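Local coordinates for periplasmic cell division protein (SufI) (Aquifex aeolicus, PDB 6SYY), which binds copper ions and, as a multicopper oxidase, probably couples the oxidation of its substrates to the reduction of dioxygen, at residues R249-N254 against R300-V305; L49-Y54 against I199-I204; S256-Y261 against I511-D516; I440-N445 against T488-V493. All blocks are in the same frame, centred on the assembly; numbering follows the deposited sequence.

Interaction 1: residues R249-N254 against R300-V305; sequences RFRILN and RIDILV
R249, R251 and D302 form a salt-bridge network on an antiparallel strand pair within the central cupredoxin-like part of this multicopper oxidase. The short strands 249-254 and 300-305 run at 161° to each other. F250 with I303 and I252 with I301 are hydrogen-bonded pairs, each closed by two backbone bonds, while R249, R251 and L253 sit in the non-hydrogen-bonded pairs with L304, D302 and R300. R249 carries its CG anti to the backbone N (chi1 171°), and its extended chain runs out to the carboxylate. There R249 NH2 donates to D302 OD2 at 2.7 Å, in the plane of the guanidinium, but meeting OD2 on its anti side and 33° out of the carboxylate plane. R249 NE adds a weak bond to the same OD2 at 3.1 Å. R251 contributes charge alone: D302 OD2 lies over one face of its guanidinium, 3.5 Å from NH1, and no N-H points at it. R251 NH2 in turn sits above the centre of the R249 guanidinium. Three outside partners serve this cluster: E185 pairs with R249, D200 with R251, and the T155 hydroxyl bonds both R251 and D302. The opposite face, with F250, I252, I303 and V305, is apolar. V305 CG2 meets the edge of the F250 ring at CD2, 3.8 Å away, and I252 CD1 touches I303 CD1 at 3.8 Å.

Interaction 2: residues L49-Y54 against I199-I204; sequences LNIPGY and IDIPLI
The irregular linker 49-54 passes over strand 200-204 where P52 meets P202, but the backbones stay well apart: the closest CA pair, I51 and P202, is separated by 7.3 Å. No hydrogen bond passes directly between the segments, and contact is left to side chains. With chi1 of 174°, L49 turns CG away from its own backbone N and beside the carbonyl carbon, and from there CD2 reaches the strand. This one methyl meets two partners: L203 CD2 at 3.8 Å, the two side chains crossing at about a right angle, and I201 CG2 at 4.1 Å. L203 starts out with its CB pointing away from the linker, and only the far end of the leucine returns to L49. The same I201 CG2 also receives I51 CD1, 3.7 Å away, so that one branch serves both linker residues. Farther along, the rings of P52 and P202 slide past each other in opposite directions, P52 CD lying 3.8 Å from P202 CG. Polar bridging comes from outside: N234 ND2 bonds the carbonyls of both N50 and P202, and Y196 OH bonds that of P52. M364 and V233 pack against both L49 and L203. Such a join suits the multi-domain cupredoxin architecture, in which a linker between strand 47-48, paired with 239-244, and strand 54-56, paired with 94-98, ties two different sheets together.

Interaction 3: residues S256-Y261 against I511-D516; sequences SNARPY and ILEHHD. With CU (copper (II) ion), chain B.
The amide of N257 and the carboxylate of E513 lie nearly coplanar, 16° apart, and meet edge on. N257 ND2 donates to the syn lone pair of E513 OE2 at 2.8 Å, almost straight at 169°. A bend in the glutamate (chi2 67°) folds its carboxylate back to this amide, and Y218 OH bonds the same OE2. The ring of H514 carries I511 CG2 over the centre of one face, 3.6 Å above the plane, while its ND1 binds copper at 2.0 Å. I511 CG2 also touches A258 CB at 3.6 Å, linking the loop to the metal ligand's ring. At the start of the helix, just after the N-cap residue I511, L512 N donates to N257 O at 2.8 Å. Without the E513 carboxylate, as with an alanine here, N257 ND2 would probably lose this acceptor and Y218 OH its mate. The contact borders the type 1 copper site, completed by C509 and H451, that is characteristic of the C-terminal cupredoxin domain of multicopper oxidases.

Interaction 4: residues I440-N445 against T488-V493; sequences IIEYVN and TVRIAV
I491 is the centre of the apolar face, its side chain packing against I441 and Y443. Its CG1 stands between the backbone N and the carbonyl carbon (chi1 65°), a turn that leads the chain across toward the neighbouring strand. I491 CG1 rests 3.7 Å from I441 CB, and I491 CD1 reaches CE2 of the Y443 ring at 3.8 Å, coming in obliquely. I441 CD1 extends the patch to V493 CG2, 4.1 Å away. Side chains of strands 451-455 and 480-483 pack against this face, as between the two sheets of a cupredoxin sandwich. The strands, antiparallel at 157°, are joined by four backbone hydrogen bonds, in the pairs I441/I491 and Y443/V489. On the other face, T488 divides its branches: its CG2 lies 3.8 Å from E442 CG, and its OG1 lies 3.8 Å from V444 CG1. Replacing T488 by an alanine would probably leave a gap beside E442 and V444, which would lose CG2 and OG1 respectively. At the polar edge, I440 CD1 touches R490 NH2 at 3.8 Å. E442 OE1 and R490 NE stay 5.4 Å apart, and R490 forms its salt bridge with E464 instead. Cohesion across this pair therefore rests on backbone bonds and apolar packing, with the opposite charges of E442 and R490 probably adding no more than a long-range attraction.

Overall arrangement
The four contacts illustrate how one fold uses different chemistry according to place. Interactions 1 and 4 are both antiparallel strand pairs with an apolar face, yet they belong to different sheets, and their centres are about 25 Å apart. The face of interaction 1 with the arginines and D302 is buried and carries an ionic network; the polar face of interaction 4 is partly exposed and lacks a salt bridge between its own strands. Interactions 1 and 2 share a sheet, strands 247-254 and 200-208 being neighbours, but interaction 2, partly exposed on its linker side, has only apolar contacts between its segments. Interaction 3 is buried and mixed, and alone includes a copper ligand. It touches interaction 1 through N254 and R259.

Interaction 1: residues R249-N254 against R300-V305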
loop_
_atom_site.group_PDB
_atom_site.type_symbol
_atom_site.label_atom_id
_atom_site.label_comp_id
_atom_site.label_asym_id
_atom_site.label_seq_id
_atom_site.Cartn_x
_atom_site.Cartn_y
_atom_site.Cartn_z
ATOM N N ARG A 249 8.816 -9.887 12.370
ATOM C CA ARG A 249 8.269 -8.677 11.779
ATOM C C ARG A 249 7.524 -9.055 10.508
ATOM O O ARG A 249 8.083 -9.726 9.634
ATOM C CB ARG A 249 9.371 -7.669 11.468
ATOM C CG ARG A 249 8.897 -6.482 10.657
ATOM C CD ARG A 249 10.032 -5.521 10.432
ATOM N NE ARG A 249 9.569 -4.249 9.896
ATOM C CZ ARG A 249 10.321 -3.156 9.857
ATOM N NH1 ARG A 249 11.562 -3.196 10.330
ATOM N NH2 ARG A 249 9.838 -2.031 9.352
ATOM N N PHE A 250 6.266 -8.638 10.412
ATOM C CA PHE A 250 5.476 -8.841 9.205
ATOM C C PHE A 250 5.118 -7.486 8.616
ATOM O O PHE A 250 4.551 -6.631 9.308
ATOM C CB PHE A 250 4.219 -9.660 9.495
ATOM C CG PHE A 250 4.507 -11.032 10.021
ATOM C CD1 PHE A 250 4.968 -12.027 9.174
ATOM C CD2 PHE A 250 4.324 -11.328 11.361
ATOM C CE1 PHE A 250 5.241 -13.294 9.656
ATOM C CE2 PHE A 250 4.595 -12.592 11.848
ATOM C CZ PHE A 250 5.054 -13.577 10.996
ATOM N N ARG A 251 5.463 -7.291 7.347
ATOM C CA ARG A 251 5.121 -6.086 6.598
ATOM C C ARG A 251 3.849 -6.384 5.823
ATOM O O ARG A 251 3.892 -6.958 4.732
ATOM C CB ARG A 251 6.257 -5.677 5.672
ATOM C CG ARG A 251 7.527 -5.336 6.409
ATOM C CD ARG A 251 8.668 -5.141 5.448
ATOM N NE ARG A 251 9.931 -4.968 6.158
ATOM C CZ ARG A 251 10.509 -3.794 6.380
ATOM N NH1 ARG A 251 9.941 -2.674 5.944
ATOM N NH2 ARG A 251 11.658 -3.743 7.035
ATOM N N ILE A 252 2.713 -6.004 6.396
ATOM C CA ILE A 252 1.425 -6.309 5.785
ATOM C C ILE A 252 1.108 -5.231 4.759
ATOM O O ILE A 252 1.069 -4.040 5.082
ATOM C CB ILE A 252 0.320 -6.414 6.843
ATOM C CG1 ILE A 252 0.663 -7.515 7.852
ATOM C CG2 ILE A 252 -1.017 -6.678 6.169
ATOM C CD1 ILE A 252 -0.220 -7.518 9.067
ATOM N N LEU A 253 0.898 -5.647 3.517
ATOM C CA LEU A 253 0.538 -4.746 2.432
ATOM C C LEU A 253 -0.771 -5.238 1.839
ATOM O O LEU A 253 -0.840 -6.365 1.335
ATOM C CB LEU A 253 1.639 -4.694 1.367
ATOM C CG LEU A 253 1.490 -3.683 0.228
ATOM C CD1 LEU A 253 2.863 -3.297 -0.293
ATOM C CD2 LEU A 253 0.641 -4.227 -0.909
ATOM N N ASN A 254 -1.804 -4.406 1.912
ATOM C CA ASN A 254 -3.084 -4.735 1.292
ATOM C C ASN A 254 -2.979 -4.392 -0.184
ATOM O O ASN A 254 -3.048 -3.222 -0.570
ATOM C CB ASN A 254 -4.227 -3.981 1.959
ATOM C CG ASN A 254 -5.585 -4.415 1.446
ATOM O OD1 ASN A 254 -5.697 -5.006 0.370
ATOM N ND2 ASN A 254 -6.628 -4.120 2.213
ATOM N N ARG A 300 -0.154 0.106 4.463
ATOM C CA ARG A 300 0.853 -0.870 4.855
ATOM C C ARG A 300 1.057 -0.752 6.356
ATOM O O ARG A 300 1.294 0.347 6.866
ATOM C CB ARG A 300 2.180 -0.660 4.108
ATOM C CG ARG A 300 2.142 -1.005 2.619
ATOM C CD ARG A 300 1.907 0.230 1.776
ATOM N NE ARG A 300 2.981 1.203 1.955
ATOM C CZ ARG A 300 2.914 2.468 1.556
ATOM N NH1 ARG A 300 1.815 2.918 0.961
ATOM N NH2 ARG A 300 3.941 3.287 1.760
ATOM N N ILE A 301 0.948 -1.875 7.060
ATOM C CA ILE A 301 1.112 -1.923 8.509
ATOM C C ILE A 301 2.258 -2.878 8.816
ATOM O O ILE A 301 2.210 -4.054 8.438
ATOM C CB ILE A 301 -0.180 -2.371 9.216
ATOM C CG1 ILE A 301 -1.386 -1.594 8.687
ATOM C CG2 ILE A 301 -0.057 -2.191 10.727
ATOM C CD1 ILE A 301 -1.330 -0.100 8.961
ATOM N N ASP A 302 3.295 -2.367 9.479
ATOM C CA ASP A 302 4.376 -3.197 9.996
ATOM C C ASP A 302 4.051 -3.605 11.427
ATOM O O ASP A 302 3.792 -2.745 12.278
ATOM C CB ASP A 302 5.711 -2.450 9.961
ATOM C CG ASP A 302 6.260 -2.286 8.554
ATOM O OD1 ASP A 302 5.511 -1.830 7.665
ATOM O OD2 ASP A 302 7.451 -2.602 8.345
ATOM N N ILE A 303 4.063 -4.910 11.692
ATOM C CA ILE A 303 3.770 -5.420 13.024
ATOM C C ILE A 303 4.904 -6.310 13.507
ATOM O O ILE A 303 5.635 -6.911 12.713
ATOM C CB ILE A 303 2.434 -6.196 13.084
ATOM C CG1 ILE A 303 2.505 -7.458 12.217
ATOM C CG2 ILE A 303 1.266 -5.284 12.703
ATOM C CD1 ILE A 303 1.351 -8.423 12.435
ATOM N N LEU A 304 5.048 -6.376 14.830
ATOM C CA LEU A 304 5.898 -7.345 15.508
ATOM C C LEU A 304 5.008 -8.355 16.214
ATOM O O LEU A 304 4.070 -7.972 16.921
ATOM C CB LEU A 304 6.827 -6.674 16.525
ATOM C CG LEU A 304 7.971 -5.771 16.053
ATOM C CD1 LEU A 304 8.725 -5.213 17.250
ATOM C CD2 LEU A 304 8.920 -6.502 15.111
ATOM N N VAL A 305 5.292 -9.636 16.013
ATOM C CA VAL A 305 4.559 -10.720 16.655
ATOM C C VAL A 305 5.569 -11.562 17.419
ATOM O O VAL A 305 6.543 -12.053 16.835
ATOM C CB VAL A 305 3.785 -11.575 15.641
ATOM C CG1 VAL A 305 2.977 -12.639 16.360
ATOM C CG2 VAL A 305 2.877 -10.701 14.799
#

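Interaction 2: residues L49-Y54 against I199-I204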
loop_
_atom_site.group_PDB
_atom_site.type_symbol
_atom_site.label_atom_id
_atom_site.label_comp_id
_atom_site.label_asym_id
_atom_site.label_seq_id
_atom_site.Cartn_x
_atom_site.Cartn_y
_atom_site.Cartn_z
ATOM N N LEU A 49 3.934 -20.666 2.415
ATOM C CA LEU A 49 3.893 -19.264 2.020
ATOM C C LEU A 49 5.068 -18.926 1.114
ATOM O O LEU A 49 6.228 -19.147 1.472
ATOM C CB LEU A 49 3.909 -18.360 3.252
ATOM C CG LEU A 49 4.018 -16.875 2.899
ATOM C CD1 LEU A 49 2.723 -16.387 2.284
ATOM C CD2 LEU A 49 4.396 -16.037 4.103
ATOM N N ASN A 50 4.763 -18.394 -0.063
ATOM C CA ASN A 50 5.805 -17.918 -0.955
ATOM C C ASN A 50 6.431 -16.654 -0.382
ATOM O O ASN A 50 5.723 -15.752 0.074
ATOM C CB ASN A 50 5.226 -17.652 -2.346
ATOM C CG ASN A 50 6.203 -16.945 -3.262
ATOM O OD1 ASN A 50 7.264 -17.480 -3.585
ATOM N ND2 ASN A 50 5.843 -15.740 -3.700
ATOM N N ILE A 51 7.755 -16.604 -0.369
ATOM C CA ILE A 51 8.507 -15.412 0.013
ATOM C C ILE A 51 9.095 -14.819 -1.261
ATOM O O ILE A 51 9.895 -15.485 -1.930
ATOM C CB ILE A 51 9.616 -15.726 1.030
ATOM C CG1 ILE A 51 9.026 -16.256 2.340
ATOM C CG2 ILE A 51 10.463 -14.485 1.286
ATOM C CD1 ILE A 51 8.044 -15.313 2.985
ATOM N N PRO A 52 8.729 -13.597 -1.641
ATOM C CA PRO A 52 9.231 -13.043 -2.902
ATOM C C PRO A 52 10.743 -12.906 -2.880
ATOM O O PRO A 52 11.366 -12.799 -1.820
ATOM C CB PRO A 52 8.550 -11.669 -2.988
ATOM C CG PRO A 52 7.386 -11.749 -2.053
ATOM C CD PRO A 52 7.815 -12.672 -0.954
ATOM N N GLY A 53 11.336 -12.934 -4.067
ATOM C CA GLY A 53 12.731 -12.581 -4.195
ATOM C C GLY A 53 12.949 -11.119 -3.859
ATOM O O GLY A 53 12.019 -10.322 -3.749
ATOM N N TYR A 54 14.210 -10.758 -3.663
ATOM C CA TYR A 54 14.546 -9.377 -3.368
ATOM C C TYR A 54 15.571 -8.869 -4.369
ATOM O O TYR A 54 16.324 -9.638 -4.974
ATOM C CB TYR A 54 15.071 -9.215 -1.935
ATOM C CG TYR A 54 16.403 -9.871 -1.664
ATOM C CD1 TYR A 54 16.482 -11.220 -1.337
ATOM C CD2 TYR A 54 17.582 -9.137 -1.708
ATOM C CE1 TYR A 54 17.697 -11.820 -1.077
ATOM C CE2 TYR A 54 18.798 -9.727 -1.452
ATOM C CZ TYR A 54 18.852 -11.068 -1.135
ATOM O OH TYR A 54 20.065 -11.659 -0.877
ATOM N N ILE A 199 12.884 -13.747 9.644
ATOM C CA ILE A 199 11.894 -13.227 10.580
ATOM C C ILE A 199 11.374 -11.854 10.182
ATOM O O ILE A 199 10.588 -11.264 10.932
ATOM C CB ILE A 199 12.434 -13.197 12.026
ATOM C CG1 ILE A 199 13.633 -12.254 12.140
ATOM C CG2 ILE A 199 12.802 -14.613 12.493
ATOM C CD1 ILE A 199 14.153 -12.104 13.561
ATOM N N ASP A 200 11.789 -11.325 9.028
ATOM C CA ASP A 200 11.245 -10.095 8.454
ATOM C C ASP A 200 10.510 -10.505 7.179
ATOM O O ASP A 200 11.126 -10.663 6.122
ATOM C CB ASP A 200 12.355 -9.080 8.183
ATOM C CG ASP A 200 11.823 -7.681 7.883
ATOM O OD1 ASP A 200 10.603 -7.533 7.667
ATOM O OD2 ASP A 200 12.627 -6.722 7.865
ATOM N N ILE A 201 9.197 -10.677 7.282
ATOM C CA ILE A 201 8.404 -11.390 6.289
ATOM C C ILE A 201 7.392 -10.438 5.657
ATOM O O ILE A 201 6.580 -9.837 6.368
ATOM C CB ILE A 201 7.679 -12.596 6.908
ATOM C CG1 ILE A 201 8.673 -13.515 7.632
ATOM C CG2 ILE A 201 6.873 -13.336 5.847
ATOM C CD1 ILE A 201 9.724 -14.118 6.744
ATOM N N PRO A 202 7.380 -10.284 4.334
ATOM C CA PRO A 202 6.299 -9.531 3.691
ATOM C C PRO A 202 5.029 -10.360 3.629
ATOM O O PRO A 202 5.065 -11.572 3.409
ATOM C CB PRO A 202 6.847 -9.254 2.284
ATOM C CG PRO A 202 7.775 -10.388 2.025
ATOM C CD PRO A 202 8.380 -10.759 3.360
ATOM N N LEU A 203 3.894 -9.692 3.823
ATOM C CA LEU A 203 2.583 -10.324 3.685
ATOM C C LEU A 203 1.752 -9.429 2.769
ATOM O O LEU A 203 1.041 -8.529 3.224
ATOM C CB LEU A 203 1.914 -10.543 5.043
ATOM C CG LEU A 203 2.648 -11.400 6.084
ATOM C CD1 LEU A 203 1.802 -11.531 7.335
ATOM C CD2 LEU A 203 2.995 -12.776 5.540
ATOM N N ILE A 204 1.860 -9.672 1.465
ATOM C CA ILE A 204 1.090 -8.940 0.469
ATOM C C ILE A 204 -0.249 -9.660 0.341
ATOM O O ILE A 204 -0.352 -10.696 -0.320
ATOM C CB ILE A 204 1.834 -8.852 -0.864
ATOM C CG1 ILE A 204 3.169 -8.122 -0.663
ATOM C CG2 ILE A 204 0.969 -8.162 -1.917
ATOM C CD1 ILE A 204 4.227 -8.457 -1.688
#

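Interaction 3: residues S256-Y261 against I511-D516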
loop_
_atom_site.group_PDB
_atom_site.type_symbol
_atom_site.label_atom_id
_atom_site.label_comp_id
_atom_site.label_asym_id
_atom_site.label_seq_id
_atom_site.Cartn_x
_atom_site.Cartn_y
_atom_site.Cartn_z
ATOM N N SER A 256 -5.115 -5.591 -2.400
ATOM C CA SER A 256 -6.409 -5.882 -2.992
ATOM C C SER A 256 -6.942 -4.656 -3.720
ATOM O O SER A 256 -6.500 -3.525 -3.500
ATOM C CB SER A 256 -7.403 -6.330 -1.925
ATOM O OG SER A 256 -6.881 -7.428 -1.198
ATOM N N ASN A 257 -7.906 -4.894 -4.606
ATOM C CA ASN A 257 -8.499 -3.787 -5.341
ATOM C C ASN A 257 -9.442 -2.963 -4.479
ATOM O O ASN A 257 -9.548 -1.749 -4.680
ATOM C CB ASN A 257 -9.245 -4.302 -6.572
ATOM C CG ASN A 257 -8.313 -4.677 -7.708
ATOM O OD1 ASN A 257 -7.264 -5.287 -7.495
ATOM N ND2 ASN A 257 -8.687 -4.300 -8.922
ATOM N N ALA A 258 -10.120 -3.586 -3.515
ATOM C CA ALA A 258 -11.160 -2.866 -2.793
ATOM C C ALA A 258 -11.378 -3.390 -1.383
ATOM O O ALA A 258 -11.861 -2.653 -0.516
ATOM C CB ALA A 258 -12.475 -2.930 -3.573
ATOM N N ARG A 259 -11.032 -4.648 -1.141
ATOM C CA ARG A 259 -11.387 -5.294 0.117
ATOM C C ARG A 259 -10.491 -4.813 1.251
ATOM O O ARG A 259 -9.264 -4.961 1.163
ATOM C CB ARG A 259 -11.276 -6.804 -0.010
ATOM C CG ARG A 259 -11.480 -7.521 1.302
ATOM C CD ARG A 259 -11.219 -9.002 1.173
ATOM N NE ARG A 259 -12.127 -9.657 0.236
ATOM C CZ ARG A 259 -13.335 -10.104 0.559
ATOM N NH1 ARG A 259 -13.782 -9.951 1.795
ATOM N NH2 ARG A 259 -14.098 -10.697 -0.351
ATOM N N PRO A 260 -11.045 -4.248 2.320
ATOM C CA PRO A 260 -10.262 -4.013 3.534
ATOM C C PRO A 260 -10.283 -5.238 4.437
ATOM O O PRO A 260 -11.185 -6.076 4.376
ATOM C CB PRO A 260 -10.995 -2.837 4.193
ATOM C CG PRO A 260 -12.425 -3.077 3.831
ATOM C CD PRO A 260 -12.413 -3.715 2.444
ATOM N N TYR A 261 -9.267 -5.325 5.288
ATOM C CA TYR A 261 -9.128 -6.440 6.214
ATOM C C TYR A 261 -9.098 -5.940 7.649
ATOM O O TYR A 261 -8.535 -4.880 7.940
ATOM C CB TYR A 261 -7.857 -7.246 5.934
ATOM C CG TYR A 261 -7.815 -7.800 4.539
ATOM C CD1 TYR A 261 -7.319 -7.038 3.487
ATOM C CD2 TYR A 261 -8.278 -9.074 4.267
ATOM C CE1 TYR A 261 -7.282 -7.531 2.207
ATOM C CE2 TYR A 261 -8.245 -9.578 2.986
ATOM C CZ TYR A 261 -7.749 -8.801 1.961
ATOM O OH TYR A 261 -7.718 -9.298 0.683
ATOM N N ILE A 511 -9.484 2.540 -3.578
ATOM C CA ILE A 511 -10.255 1.444 -4.154
ATOM C C ILE A 511 -10.072 1.550 -5.663
ATOM O O ILE A 511 -10.499 2.533 -6.276
ATOM C CB ILE A 511 -11.733 1.509 -3.749
ATOM C CG1 ILE A 511 -11.885 1.174 -2.260
ATOM C CG2 ILE A 511 -12.562 0.561 -4.598
ATOM C CD1 ILE A 511 -13.281 1.354 -1.722
ATOM N N LEU A 512 -9.397 0.560 -6.257
ATOM C CA LEU A 512 -8.861 0.726 -7.606
ATOM C C LEU A 512 -9.960 0.994 -8.626
ATOM O O LEU A 512 -9.768 1.778 -9.562
ATOM C CB LEU A 512 -8.051 -0.505 -7.997
ATOM C CG LEU A 512 -6.827 -0.708 -7.110
ATOM C CD1 LEU A 512 -5.952 -1.814 -7.662
ATOM C CD2 LEU A 512 -6.049 0.595 -6.983
ATOM N N GLU A 513 -11.119 0.358 -8.460
ATOM C CA GLU A 513 -12.234 0.617 -9.363
ATOM C C GLU A 513 -12.713 2.060 -9.239
ATOM O O GLU A 513 -12.930 2.733 -10.251
ATOM C CB GLU A 513 -13.374 -0.366 -9.096
ATOM C CG GLU A 513 -13.106 -1.769 -9.616
ATOM C CD GLU A 513 -11.986 -2.467 -8.867
ATOM O OE1 GLU A 513 -11.911 -2.313 -7.629
ATOM O OE2 GLU A 513 -11.174 -3.160 -9.517
ATOM N N HIS A 514 -12.879 2.552 -8.003
ATOM C CA HIS A 514 -13.240 3.956 -7.793
ATOM C C HIS A 514 -12.271 4.877 -8.514
ATOM O O HIS A 514 -12.675 5.778 -9.258
ATOM C CB HIS A 514 -13.248 4.293 -6.304
ATOM C CG HIS A 514 -14.322 3.607 -5.524
ATOM N ND1 HIS A 514 -14.451 3.748 -4.158
ATOM C CD2 HIS A 514 -15.311 2.770 -5.913
ATOM C CE1 HIS A 514 -15.475 3.026 -3.740
ATOM N NE2 HIS A 514 -16.012 2.420 -4.785
ATOM N N HIS A 515 -10.975 4.668 -8.280
ATOM C CA HIS A 515 -9.953 5.424 -8.991
ATOM C C HIS A 515 -10.120 5.291 -10.501
ATOM O O HIS A 515 -10.062 6.289 -11.229
ATOM C CB HIS A 515 -8.573 4.952 -8.530
ATOM C CG HIS A 515 -7.473 5.246 -9.497
ATOM N ND1 HIS A 515 -7.179 4.418 -10.558
ATOM C CD2 HIS A 515 -6.594 6.272 -9.564
ATOM C CE1 HIS A 515 -6.170 4.924 -11.242
ATOM N NE2 HIS A 515 -5.796 6.050 -10.661
ATOM N N ASP A 516 -10.371 4.070 -10.986
ATOM C CA ASP A 516 -10.485 3.852 -12.427
ATOM C C ASP A 516 -11.701 4.565 -13.007
ATOM O O ASP A 516 -11.649 5.074 -14.133
ATOM C CB ASP A 516 -10.549 2.356 -12.736
ATOM C CG ASP A 516 -9.176 1.723 -12.855
ATOM O OD1 ASP A 516 -8.181 2.470 -12.939
ATOM O OD2 ASP A 516 -9.089 0.477 -12.865
HETATM CU CU CU B . -13.493 5.140 -3.103
#

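Interaction 4: residues I440-N445 against T488-V493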
loop_
_atom_site.group_PDB
_atom_site.type_symbol
_atom_site.label_atom_id
_atom_site.label_comp_id
_atom_site.label_asym_id
_atom_site.label_seq_id
_atom_site.Cartn_x
_atom_site.Cartn_y
_atom_site.Cartn_z
ATOM N N ILE A 440 -4.488 21.508 6.396
ATOM C CA ILE A 440 -5.369 20.520 6.999
ATOM C C ILE A 440 -6.381 20.109 5.943
ATOM O O ILE A 440 -7.172 20.934 5.475
ATOM C CB ILE A 440 -6.071 21.067 8.250
ATOM C CG1 ILE A 440 -5.046 21.395 9.339
ATOM C CG2 ILE A 440 -7.104 20.069 8.759
ATOM C CD1 ILE A 440 -5.664 21.957 10.604
ATOM N N ILE A 441 -6.347 18.846 5.546
ATOM C CA ILE A 441 -7.322 18.308 4.611
ATOM C C ILE A 441 -8.430 17.646 5.412
ATOM O O ILE A 441 -8.167 16.898 6.361
ATOM C CB ILE A 441 -6.673 17.326 3.624
ATOM C CG1 ILE A 441 -5.706 18.074 2.706
ATOM C CG2 ILE A 441 -7.734 16.617 2.801
ATOM C CD1 ILE A 441 -5.144 17.216 1.592
ATOM N N GLU A 442 -9.669 17.932 5.036
ATOM C CA GLU A 442 -10.853 17.495 5.764
ATOM C C GLU A 442 -11.697 16.661 4.809
ATOM O O GLU A 442 -12.472 17.206 4.015
ATOM C CB GLU A 442 -11.627 18.698 6.297
ATOM C CG GLU A 442 -12.844 18.348 7.116
ATOM C CD GLU A 442 -13.490 19.576 7.706
ATOM O OE1 GLU A 442 -12.951 20.682 7.481
ATOM O OE2 GLU A 442 -14.526 19.434 8.388
ATOM N N TYR A 443 -11.532 15.345 4.872
ATOM C CA TYR A 443 -12.360 14.448 4.085
ATOM C C TYR A 443 -13.736 14.335 4.727
ATOM O O TYR A 443 -13.848 14.054 5.924
ATOM C CB TYR A 443 -11.716 13.069 3.981
ATOM C CG TYR A 443 -10.456 13.028 3.148
ATOM C CD1 TYR A 443 -10.487 13.339 1.797
ATOM C CD2 TYR A 443 -9.242 12.652 3.706
ATOM C CE1 TYR A 443 -9.338 13.292 1.025
ATOM C CE2 TYR A 443 -8.090 12.600 2.945
ATOM C CZ TYR A 443 -8.145 12.923 1.603
ATOM O OH TYR A 443 -7.003 12.875 0.837
ATOM N N VAL A 444 -14.778 14.564 3.933
ATOM C CA VAL A 444 -16.160 14.444 4.383
ATOM C C VAL A 444 -16.847 13.446 3.463
ATOM O O VAL A 444 -17.149 13.766 2.307
ATOM C CB VAL A 444 -16.891 15.793 4.375
ATOM C CG1 VAL A 444 -18.293 15.631 4.931
ATOM C CG2 VAL A 444 -16.114 16.830 5.172
ATOM N N ASN A 445 -17.104 12.244 3.973
ATOM C CA ASN A 445 -17.671 11.156 3.175
ATOM C C ASN A 445 -19.188 11.174 3.322
ATOM O O ASN A 445 -19.732 10.701 4.320
ATOM C CB ASN A 445 -17.087 9.817 3.608
ATOM C CG ASN A 445 -17.570 8.661 2.750
ATOM O OD1 ASN A 445 -18.310 8.852 1.781
ATOM N ND2 ASN A 445 -17.137 7.450 3.094
ATOM N N THR A 488 -16.138 11.979 8.970
ATOM C CA THR A 488 -15.232 13.069 8.642
ATOM C C THR A 488 -13.886 12.785 9.297
ATOM O O THR A 488 -13.830 12.416 10.474
ATOM C CB THR A 488 -15.791 14.417 9.111
ATOM O OG1 THR A 488 -16.991 14.719 8.385
ATOM C CG2 THR A 488 -14.775 15.530 8.887
ATOM N N VAL A 489 -12.812 12.928 8.525
ATOM C CA VAL A 489 -11.451 12.717 8.999
ATOM C C VAL A 489 -10.640 13.962 8.672
ATOM O O VAL A 489 -10.765 14.520 7.576
ATOM C CB VAL A 489 -10.817 11.461 8.361
ATOM C CG1 VAL A 489 -9.406 11.231 8.885
ATOM C CG2 VAL A 489 -11.687 10.240 8.624
ATOM N N ARG A 490 -9.826 14.410 9.626
ATOM C CA ARG A 490 -8.950 15.562 9.444
ATOM C C ARG A 490 -7.496 15.106 9.481
ATOM O O ARG A 490 -7.071 14.451 10.440
ATOM C CB ARG A 490 -9.206 16.628 10.516
ATOM C CG ARG A 490 -10.539 17.366 10.358
ATOM C CD ARG A 490 -10.905 18.213 11.584
ATOM N NE ARG A 490 -10.016 19.357 11.779
ATOM C CZ ARG A 490 -9.174 19.492 12.802
ATOM N NH1 ARG A 490 -9.100 18.555 13.739
ATOM N NH2 ARG A 490 -8.407 20.572 12.892
ATOM N N ILE A 491 -6.743 15.445 8.434
ATOM C CA ILE A 491 -5.327 15.116 8.345
ATOM C C ILE A 491 -4.539 16.404 8.152
ATOM O O ILE A 491 -5.073 17.433 7.729
ATOM C CB ILE A 491 -5.021 14.119 7.207
ATOM C CG1 ILE A 491 -5.332 14.745 5.842
ATOM C CG2 ILE A 491 -5.806 12.827 7.393
ATOM C CD1 ILE A 491 -4.973 13.853 4.679
ATOM N N ALA A 492 -3.247 16.336 8.467
ATOM C CA ALA A 492 -2.341 17.470 8.343
ATOM C C ALA A 492 -1.223 17.116 7.375
ATOM O O ALA A 492 -0.593 16.063 7.515
ATOM C CB ALA A 492 -1.753 17.861 9.700
ATOM N N VAL A 493 -0.973 17.994 6.405
ATOM C CA VAL A 493 0.048 17.777 5.383
ATOM C C VAL A 493 1.004 18.961 5.396
ATOM O O VAL A 493 0.579 20.111 5.222
ATOM C CB VAL A 493 -0.562 17.602 3.983
ATOM C CG1 VAL A 493 0.411 16.856 3.073
ATOM C CG2 VAL A 493 -1.901 16.887 4.060
#